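Local coordinates for receptor-like protein kinase ANXUR1 (Arabidopsis thaliana, PDB 6FIG) that acts in plant reproduction as a malectin-like receptor kinase, its calcium-bearing, glycosylated ectodomain probably receiving extracellular signals, at residues A[18-23]-A[155-160]; A[100-105]-A[376-381]; A[284-289]-A[315-320]. One frame throughout, in Å; residues are numbered along the deposited sequence. Where two conformers were deposited one is given.

Contact 1 of 3, residues A[18-23]-A[155-160]; sequences DKKKWE and GIEVIQ. With EDO (1,2-ethanediol), chain J.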
loop_
_atom_site.group_PDB
_atom_site.type_symbol
_atom_site.label_atom_id
_atom_site.label_comp_id
_atom_site.label_asym_id
_atom_site.label_seq_id
_atom_site.Cartn_x
_atom_site.Cartn_y
_atom_site.Cartn_z
ATOM N N ASP A 18 3.680 8.783 10.201
ATOM C CA ASP A 18 4.283 7.856 9.239
ATOM C C ASP A 18 3.416 7.707 7.987
ATOM O O ASP A 18 3.484 6.683 7.296
ATOM C CB ASP A 18 4.500 6.504 9.913
ATOM C CG ASP A 18 5.502 5.619 9.170
ATOM O OD1 ASP A 18 6.456 6.163 8.560
ATOM O OD2 ASP A 18 5.319 4.384 9.217
ATOM N N LYS A 19 2.577 8.718 7.743
ATOM C CA LYS A 19 1.722 8.839 6.561
ATOM C C LYS A 19 0.648 7.750 6.397
ATOM O O LYS A 19 0.071 7.621 5.317
ATOM C CB LYS A 19 2.578 8.981 5.289
ATOM C CG LYS A 19 3.493 10.199 5.300
ATOM C CD LYS A 19 4.022 10.493 3.903
ATOM C CE LYS A 19 5.312 11.304 3.928
ATOM N NZ LYS A 19 5.120 12.645 4.544
ATOM N N LYS A 20 0.350 7.010 7.461
ATOM C CA LYS A 20 -0.727 6.034 7.433
ATOM C C LYS A 20 -2.053 6.797 7.455
ATOM O O LYS A 20 -2.205 7.716 8.258
ATOM C CB LYS A 20 -0.658 5.116 8.644
ATOM C CG LYS A 20 -1.727 4.031 8.696
ATOM C CD LYS A 20 -1.550 3.142 9.921
ATOM C CE LYS A 20 -0.461 2.100 9.724
ATOM N NZ LYS A 20 -0.928 0.862 9.057
ATOM N N LYS A 21 -2.968 6.427 6.558
ATOM C CA LYS A 21 -4.284 7.058 6.492
ATOM C C LYS A 21 -5.233 6.336 7.429
ATOM O O LYS A 21 -5.270 5.108 7.466
ATOM C CB LYS A 21 -4.845 7.051 5.071
ATOM C CG LYS A 21 -4.127 8.004 4.131
ATOM C CD LYS A 21 -4.731 7.974 2.729
ATOM C CE LYS A 21 -3.684 8.223 1.657
ATOM N NZ LYS A 21 -2.661 7.147 1.589
ATOM N N TRP A 22 -5.993 7.112 8.200
ATOM C CA TRP A 22 -6.981 6.568 9.126
ATOM C C TRP A 22 -8.353 7.166 8.811
ATOM O O TRP A 22 -8.456 8.276 8.269
ATOM C CB TRP A 22 -6.624 6.923 10.566
ATOM C CG TRP A 22 -5.356 6.343 11.084
ATOM C CD1 TRP A 22 -4.097 6.771 10.830
ATOM C CD2 TRP A 22 -5.226 5.231 11.979
ATOM N NE1 TRP A 22 -3.184 6.010 11.518
ATOM C CE2 TRP A 22 -3.850 5.051 12.226
ATOM C CE3 TRP A 22 -6.137 4.367 12.588
ATOM C CZ2 TRP A 22 -3.357 4.044 13.066
ATOM C CZ3 TRP A 22 -5.644 3.366 13.426
ATOM C CH2 TRP A 22 -4.267 3.204 13.638
ATOM N N GLU A 23 -9.397 6.415 9.146
ATOM C CA GLU A 23 -10.777 6.852 8.958
ATOM C C GLU A 23 -11.596 6.617 10.219
ATOM O O GLU A 23 -11.188 5.852 11.090
ATOM C CB GLU A 23 -11.419 6.131 7.768
ATOM C CG GLU A 23 -11.678 4.641 7.965
ATOM C CD GLU A 23 -12.347 4.015 6.762
ATOM O OE1 GLU A 23 -13.463 4.431 6.410
ATOM O OE2 GLU A 23 -11.757 3.118 6.152
ATOM N N GLY A 155 -7.761 2.940 18.380
ATOM C CA GLY A 155 -7.575 2.584 16.989
ATOM C C GLY A 155 -7.682 1.097 16.755
ATOM O O GLY A 155 -7.329 0.292 17.623
ATOM N N ILE A 156 -8.173 0.748 15.575
ATOM C CA ILE A 156 -8.264 -0.651 15.141
ATOM C C ILE A 156 -7.728 -0.760 13.721
ATOM O O ILE A 156 -8.156 -0.010 12.866
ATOM C CB ILE A 156 -9.716 -1.178 15.196
ATOM C CG1 ILE A 156 -10.262 -1.111 16.621
ATOM C CG2 ILE A 156 -9.788 -2.612 14.681
ATOM C CD1 ILE A 156 -11.739 -1.437 16.743
ATOM N N GLU A 157 -6.791 -1.688 13.470
ATOM C CA GLU A 157 -6.437 -2.060 12.094
ATOM C C GLU A 157 -6.719 -3.522 11.833
ATOM O O GLU A 157 -6.487 -4.367 12.697
ATOM C CB GLU A 157 -4.972 -1.811 11.747
ATOM C CG GLU A 157 -4.485 -0.397 11.833
ATOM C CD GLU A 157 -3.095 -0.307 11.236
ATOM O OE1 GLU A 157 -2.127 -0.454 11.994
ATOM O OE2 GLU A 157 -3.000 -0.152 9.999
ATOM N N VAL A 158 -7.264 -3.791 10.660
ATOM C CA VAL A 158 -7.421 -5.136 10.125
ATOM C C VAL A 158 -6.776 -5.168 8.768
ATOM O O VAL A 158 -7.150 -4.408 7.893
ATOM C CB VAL A 158 -8.897 -5.538 10.050
ATOM C CG1 VAL A 158 -9.024 -6.943 9.471
ATOM C CG2 VAL A 158 -9.512 -5.474 11.433
ATOM N N ILE A 159 -5.800 -6.062 8.593
ATOM C CA ILE A 159 -4.930 -6.097 7.417
ATOM C C ILE A 159 -4.835 -7.547 6.964
ATOM O O ILE A 159 -4.332 -8.393 7.712
ATOM C CB ILE A 159 -3.521 -5.597 7.780
ATOM C CG1 ILE A 159 -3.557 -4.156 8.337
ATOM C CG2 ILE A 159 -2.584 -5.679 6.584
ATOM C CD1 ILE A 159 -2.382 -3.815 9.217
ATOM N N GLN A 160 -5.288 -7.832 5.758
ATOM C CA GLN A 160 -5.099 -9.159 5.170
ATOM C C GLN A 160 -3.603 -9.446 5.011
ATOM O O GLN A 160 -2.851 -8.576 4.569
ATOM C CB GLN A 160 -5.777 -9.254 3.808
ATOM C CG GLN A 160 -5.880 -10.673 3.305
ATOM C CD GLN A 160 -6.565 -10.762 1.976
ATOM O OE1 GLN A 160 -7.752 -10.427 1.858
ATOM N NE2 GLN A 160 -5.836 -11.229 0.971
HETATM C C1 EDO J . -8.128 4.357 5.298
HETATM O O1 EDO J . -7.974 4.982 6.575
HETATM C C2 EDO J . -8.188 2.864 5.566
HETATM O O2 EDO J . -9.181 2.568 6.548
#

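Contact 2 of 3, residues A[100-105]-A[376-381]; sequences NDVTLL and KNLAGP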
loop_
_atom_site.group_PDB
_atom_site.type_symbol
_atom_site.label_atom_id
_atom_site.label_comp_id
_atom_site.label_asym_id
_atom_site.label_seq_id
_atom_site.Cartn_x
_atom_site.Cartn_y
_atom_site.Cartn_z
ATOM N N ASN A 100 -13.938 -12.890 16.837
ATOM C CA ASN A 100 -14.707 -14.085 16.636
ATOM C C ASN A 100 -14.633 -14.960 17.903
ATOM O O ASN A 100 -15.001 -14.483 18.986
ATOM C CB ASN A 100 -14.350 -14.733 15.296
ATOM C CG ASN A 100 -14.834 -13.896 14.099
ATOM O OD1 ASN A 100 -15.493 -12.872 14.276
ATOM N ND2 ASN A 100 -14.529 -14.347 12.874
ATOM N N ASP A 101 -14.131 -16.177 17.795
ATOM C CA ASP A 101 -14.075 -17.080 18.939
ATOM C C ASP A 101 -12.713 -17.035 19.690
ATOM O O ASP A 101 -12.475 -17.890 20.533
ATOM C CB ASP A 101 -14.416 -18.520 18.495
ATOM C CG ASP A 101 -13.410 -19.121 17.503
ATOM O OD1 ASP A 101 -13.515 -20.354 17.259
ATOM O OD2 ASP A 101 -12.522 -18.421 16.951
ATOM N N VAL A 102 -11.860 -16.043 19.405
ATOM C CA VAL A 102 -10.508 -15.963 20.003
ATOM C C VAL A 102 -10.516 -14.855 21.068
ATOM O O VAL A 102 -10.834 -13.704 20.753
ATOM C CB VAL A 102 -9.419 -15.663 18.927
ATOM C CG1 VAL A 102 -8.025 -15.694 19.542
ATOM C CG2 VAL A 102 -9.481 -16.676 17.776
ATOM N N THR A 103 -10.174 -15.185 22.303
ATOM C CA THR A 103 -10.006 -14.176 23.340
ATOM C C THR A 103 -8.614 -13.578 23.246
ATOM O O THR A 103 -7.606 -14.301 23.350
ATOM C CB THR A 103 -10.236 -14.731 24.753
ATOM O OG1 THR A 103 -11.591 -15.205 24.874
ATOM C CG2 THR A 103 -9.997 -13.646 25.803
ATOM N N LEU A 104 -8.551 -12.272 23.033
ATOM C CA LEU A 104 -7.299 -11.536 22.882
ATOM C C LEU A 104 -6.852 -10.944 24.193
ATOM O O LEU A 104 -5.668 -11.038 24.568
ATOM C CB LEU A 104 -7.460 -10.403 21.851
ATOM C CG LEU A 104 -8.043 -10.848 20.513
ATOM C CD1 LEU A 104 -8.235 -9.654 19.605
ATOM C CD2 LEU A 104 -7.211 -11.918 19.833
ATOM N N LEU A 105 -7.786 -10.282 24.868
ATOM C CA LEU A 105 -7.512 -9.578 26.101
ATOM C C LEU A 105 -8.593 -9.925 27.099
ATOM O O LEU A 105 -9.749 -10.104 26.719
ATOM C CB LEU A 105 -7.503 -8.082 25.844
ATOM C CG LEU A 105 -6.428 -7.565 24.913
ATOM C CD1 LEU A 105 -6.741 -6.122 24.510
ATOM C CD2 LEU A 105 -5.071 -7.677 25.560
ATOM N N LYS A 376 -8.065 -21.360 22.559
ATOM C CA LYS A 376 -8.558 -20.155 21.850
ATOM C C LYS A 376 -8.354 -18.871 22.634
ATOM O O LYS A 376 -9.148 -17.919 22.525
ATOM C CB LYS A 376 -10.051 -20.315 21.519
ATOM C CG LYS A 376 -10.368 -21.474 20.597
ATOM C CD LYS A 376 -9.759 -21.236 19.226
ATOM C CE LYS A 376 -10.451 -22.074 18.156
ATOM N NZ LYS A 376 -9.525 -22.172 16.989
ATOM N N ASN A 377 -7.281 -18.827 23.411
ATOM C CA ASN A 377 -6.983 -17.683 24.244
ATOM C C ASN A 377 -5.556 -17.230 24.030
ATOM O O ASN A 377 -4.636 -18.052 23.926
ATOM C CB ASN A 377 -7.164 -18.017 25.729
ATOM C CG ASN A 377 -6.707 -16.885 26.624
ATOM O OD1 ASN A 377 -7.258 -15.781 26.584
ATOM N ND2 ASN A 377 -5.646 -17.121 27.383
ATOM N N LEU A 378 -5.381 -15.914 23.969
ATOM C CA LEU A 378 -4.081 -15.251 23.957
ATOM C C LEU A 378 -3.920 -14.257 25.111
ATOM O O LEU A 378 -2.883 -13.621 25.250
ATOM C CB LEU A 378 -3.909 -14.526 22.617
ATOM C CG LEU A 378 -3.677 -15.437 21.400
ATOM C CD1 LEU A 378 -3.928 -14.722 20.079
ATOM C CD2 LEU A 378 -2.242 -15.970 21.423
ATOM N N ALA A 379 -4.937 -14.083 25.943
ATOM C CA ALA A 379 -4.873 -13.093 27.010
ATOM C C ALA A 379 -3.963 -13.558 28.127
ATOM O O ALA A 379 -4.046 -14.706 28.571
ATOM C CB ALA A 379 -6.265 -12.817 27.578
ATOM N N GLY A 380 -3.153 -12.623 28.616
ATOM C CA GLY A 380 -2.296 -12.823 29.772
ATOM C C GLY A 380 -2.671 -11.875 30.887
ATOM O O GLY A 380 -3.583 -11.050 30.747
ATOM N N PRO A 381 -2.010 -12.005 32.042
ATOM C CA PRO A 381 -2.328 -11.085 33.126
ATOM C C PRO A 381 -1.721 -9.705 32.894
ATOM O O PRO A 381 -0.856 -9.531 32.003
ATOM C CB PRO A 381 -1.701 -11.756 34.341
ATOM C CG PRO A 381 -0.570 -12.550 33.799
ATOM C CD PRO A 381 -0.953 -12.966 32.411
HETATM O O HOH W 1 -12.167 -17.541 23.403
#

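Contact 3 of 3, residues A[284-289]-A[315-320]; sequences LHFCEF and ADIIGW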
loop_
_atom_site.group_PDB
_atom_site.type_symbol
_atom_site.label_atom_id
_atom_site.label_comp_id
_atom_site.label_asym_id
_atom_site.label_seq_id
_atom_site.Cartn_x
_atom_site.Cartn_y
_atom_site.Cartn_z
ATOM N N LEU A 284 14.113 -16.349 14.030
ATOM C CA LEU A 284 15.419 -15.724 13.920
ATOM C C LEU A 284 15.702 -15.489 12.462
ATOM O O LEU A 284 15.616 -16.412 11.666
ATOM C CB LEU A 284 16.501 -16.629 14.533
ATOM C CG LEU A 284 16.627 -16.559 16.059
ATOM C CD1 LEU A 284 15.392 -16.997 16.805
ATOM C CD2 LEU A 284 17.798 -17.427 16.487
ATOM N N HIS A 285 16.004 -14.244 12.127
ATOM C CA HIS A 285 16.278 -13.834 10.762
ATOM C C HIS A 285 17.793 -13.713 10.563
ATOM O O HIS A 285 18.471 -13.059 11.367
ATOM C CB HIS A 285 15.638 -12.472 10.482
ATOM C CG HIS A 285 14.145 -12.491 10.477
ATOM N ND1 HIS A 285 13.411 -12.704 9.331
ATOM C CD2 HIS A 285 13.258 -12.327 11.477
ATOM C CE1 HIS A 285 12.126 -12.656 9.634
ATOM N NE2 HIS A 285 12.003 -12.418 10.923
ATOM N N PHE A 286 18.277 -14.301 9.474
ATOM C CA PHE A 286 19.719 -14.299 9.177
ATOM C C PHE A 286 19.998 -13.896 7.749
ATOM O O PHE A 286 19.241 -14.230 6.852
ATOM C CB PHE A 286 20.327 -15.681 9.377
ATOM C CG PHE A 286 20.195 -16.232 10.756
ATOM C CD1 PHE A 286 21.082 -15.862 11.770
ATOM C CD2 PHE A 286 19.244 -17.224 11.033
ATOM C CE1 PHE A 286 20.991 -16.432 13.029
ATOM C CE2 PHE A 286 19.155 -17.782 12.290
ATOM C CZ PHE A 286 20.033 -17.403 13.289
ATOM N N CYS A 287 21.137 -13.242 7.522
ATOM C CA CYS A 287 21.629 -13.007 6.182
ATOM C C CYS A 287 23.105 -12.680 6.349
ATOM O O CYS A 287 23.457 -11.748 7.079
ATOM C CB CYS A 287 20.903 -11.859 5.482
ATOM S SG CYS A 287 21.473 -11.536 3.790
ATOM N N GLU A 288 23.944 -13.461 5.697
ATOM C CA GLU A 288 25.380 -13.251 5.773
ATOM C C GLU A 288 25.768 -12.246 4.712
ATOM O O GLU A 288 25.633 -12.524 3.529
ATOM C CB GLU A 288 26.149 -14.558 5.549
ATOM C CG GLU A 288 27.683 -14.420 5.600
ATOM C CD GLU A 288 28.134 -13.850 6.911
ATOM O OE1 GLU A 288 27.948 -14.540 7.930
ATOM O OE2 GLU A 288 28.648 -12.707 6.935
ATOM N N PHE A 289 26.240 -11.076 5.125
ATOM C CA PHE A 289 26.655 -10.046 4.166
ATOM C C PHE A 289 28.140 -9.673 4.222
ATOM O O PHE A 289 28.581 -8.790 3.488
ATOM C CB PHE A 289 25.751 -8.804 4.251
ATOM C CG PHE A 289 25.664 -8.185 5.615
ATOM C CD1 PHE A 289 24.489 -8.279 6.361
ATOM C CD2 PHE A 289 26.739 -7.471 6.151
ATOM C CE1 PHE A 289 24.393 -7.707 7.616
ATOM C CE2 PHE A 289 26.651 -6.905 7.411
ATOM C CZ PHE A 289 25.470 -7.010 8.140
ATOM N N ALA A 315 24.546 -23.456 14.163
ATOM C CA ALA A 315 24.090 -22.546 13.122
ATOM C C ALA A 315 25.274 -22.129 12.269
ATOM O O ALA A 315 26.362 -21.856 12.775
ATOM C CB ALA A 315 23.462 -21.323 13.745
ATOM N N ASP A 316 25.058 -22.093 10.959
ATOM C CA ASP A 316 26.048 -21.573 10.015
ATOM C C ASP A 316 25.189 -20.965 8.915
ATOM O O ASP A 316 24.507 -21.700 8.200
ATOM C CB ASP A 316 26.955 -22.704 9.515
ATOM C CG ASP A 316 27.990 -22.246 8.488
ATOM O OD1 ASP A 316 27.814 -21.158 7.853
ATOM O OD2 ASP A 316 28.966 -23.011 8.287
ATOM N N ILE A 317 25.188 -19.636 8.801
ATOM C CA ILE A 317 24.273 -18.973 7.867
ATOM C C ILE A 317 24.518 -19.401 6.408
ATOM O O ILE A 317 23.579 -19.814 5.710
ATOM C CB ILE A 317 24.285 -17.437 7.991
ATOM C CG1 ILE A 317 23.962 -17.008 9.412
ATOM C CG2 ILE A 317 23.268 -16.825 7.012
ATOM C CD1 ILE A 317 24.342 -15.567 9.713
ATOM N N ILE A 318 25.762 -19.314 5.944
ATOM C CA ILE A 318 26.096 -19.791 4.603
ATOM C C ILE A 318 25.863 -21.298 4.474
ATOM O O ILE A 318 25.435 -21.780 3.421
ATOM C CB ILE A 318 27.547 -19.467 4.207
ATOM C CG1 ILE A 318 27.813 -17.959 4.216
ATOM C CG2 ILE A 318 27.859 -20.017 2.821
ATOM C CD1 ILE A 318 27.233 -17.206 3.064
ATOM N N GLY A 319 26.129 -22.038 5.543
ATOM C CA GLY A 319 25.787 -23.462 5.598
ATOM C C GLY A 319 24.331 -23.718 5.256
ATOM O O GLY A 319 24.020 -24.648 4.525
ATOM N N TRP A 320 23.449 -22.883 5.795
ATOM C CA TRP A 320 22.028 -22.931 5.509
ATOM C C TRP A 320 21.618 -22.343 4.168
ATOM O O TRP A 320 20.833 -22.961 3.452
ATOM C CB TRP A 320 21.264 -22.179 6.594
ATOM C CG TRP A 320 20.958 -22.967 7.817
ATOM C CD1 TRP A 320 20.610 -24.277 7.895
ATOM C CD2 TRP A 320 20.857 -22.439 9.136
ATOM N NE1 TRP A 320 20.315 -24.609 9.204
ATOM C CE2 TRP A 320 20.455 -23.490 9.980
ATOM C CE3 TRP A 320 21.079 -21.184 9.682
ATOM C CZ2 TRP A 320 20.301 -23.321 11.362
ATOM C CZ3 TRP A 320 20.897 -21.010 11.039
ATOM C CH2 TRP A 320 20.509 -22.070 11.858
HETATM O O HOH W 2 27.983 -17.367 7.470
#

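Contact 1 of 3, residues A[18-23]-A[155-160]
W22 and G155 mark the nearest backbone approach, their CA atoms 8.8 Å apart, where strand 21-23 passes over strand 155-160 with N-to-C directions 112° apart; no backbone bond joins the two, and the side chains of 18-23 span the gap. The indole of W22 reaches across to the other strand with its six-membered ring. Its CZ3 stands 4.1 Å from G155 CA, obliquely to the ring, while I156 N lies at the ring edge near its plane. CH2 rests 4.0 Å from E157 CG, and the two side chains cross at about a right angle. Beside the indole, K20 and E157 come from opposite directions. The lysine CG is anti to the backbone N (chi1 -179°) and the chain then bends at its last two torsions, which brings NZ to the carboxylate in a salt bridge. The refined 2.5 Å between K20 NZ and E157 OE2 is doubtfully short, and no special strength follows from it. K20 NZ is also hydrogen-bonded to T208 OG1; E157 OE1 takes a salt bridge from R77 and a hydrogen bond from the Y79 hydroxyl. Y79 meets the W22 ring edge-to-face. A buried carboxylate shared between two cations and a hydroxyl would probably stay ionised, its rotation fixed beside the indole.

Contact 2 of 3, residues A[100-105]-A[376-381]
T103 forms a lone parallel bridge with N377: a tail that follows the last strand of the chain, and has no regular structure of its own, turns back beside an edge strand and runs in nearly its direction, the touching parts 12° apart. Both backbone polar groups of T103 are used. Its N donates to K376 O at 2.9 Å, and its O accepts from L378 N at 2.8 Å. A water reinforces the start of this pairing, lying 2.8 Å from T103 OG1 and within hydrogen-bonding distance of the carbonyls of D101 and K376. Beyond the bridge the tail curls. The N377 amide, with CG anti to the backbone N (chi1 174°), lies over the turn it closes: OD1 accepts from A379 N at 2.9 Å, a donor standing well above the carbonyl plane, and ND2 donates to A379 O at 3.1 Å, on a lone pair in the plane of the A379 carbonyl. The same OD1 lies 3.6 Å from T103 CG2, the two side chains crossing at a slant. A379 CB packs 3.5 Å from L104 O. On the buried side L378 CD1 meets V102 CG1 and L104 CD2, and Y126 of strand 122-128 continues this apolar patch. At the exposed end, the K376 chain, bent at chi2, runs alongside D101 at a slant, CE near OD1, the charged atoms too far apart for a salt bridge. L104 and L105 both face V97, a classic beta bulge in strand 102-108. The arrangement is an Asx turn following a single parallel bridge, by which the tail borders the outermost strand of a five-stranded antiparallel sheet in the malectin-like fold, close to a bound glycan that N382 and E384 also contact.

Contact 3 of 3, residues A[284-289]-A[315-320]
F286 CG and I317 CG1 are both anti to their own carbonyl carbons (chi1 -60° and -56°), which brings the phenyl ring and the CG1-CD1 arm of the isoleucine against each other between strand 284-287 and helix 317-320. I317 covers one flank of the phenylalanine: its CD1 sits 3.9 Å from F286 CD1, oblique to the ring, while CG1 and CG2 lie against F286 CB. The W320 indole comes to the other part of the ring, with CZ3 3.9 Å from F286 CE2. The two ring planes are inclined at 42°, an oblique pair. Further along, E288 runs at about a right angle to both isoleucines. Its CB meets I318 CD1 at 3.8 Å, and I317 CG2 comes within 3.7 Å of E288 N. The glutamate then bends at chi2, turning its carboxylate to a water that donates to OE1 (2.9 Å) and weakly accepts from I318 N in the first turn of the helix. OE1 also makes a salt bridge with K297, and OE2 accepts from the backbone N of Q290 and L291. D316, the N-cap, accepts from G319 N through OD1 at 3.0 Å, from above the carboxylate plane. M328 and F299 also pack on F286. The chemistry is therefore divided: an apolar core seats the short helix on the strand, while the buried E288 carboxylate, met by a lysine, two backbone N-H groups and a water, is probably kept ionised.

In the fold
From the N terminus, residues 18-23 open contact 1, and 100-105 begin contact 2 before 155-160 close the first loop, so these two contacts cross along the chain. Contact 3 follows contact 1 in series: 284-289 meets 315-320 after only 25 intervening residues, and lies wholly inside the long loop that 376-381 finally closes in contact 2. Contact 1 ties the N-terminal region to strand 151-161. Contact 3 seats helix 317-321 on strand 278-287. Contact 2 returns the tail, after strand 363-372, to the edge strand 102-108. Contacts 2 and 3 lie on opposite sides of the chain's centre, their own centres about 35 Å apart.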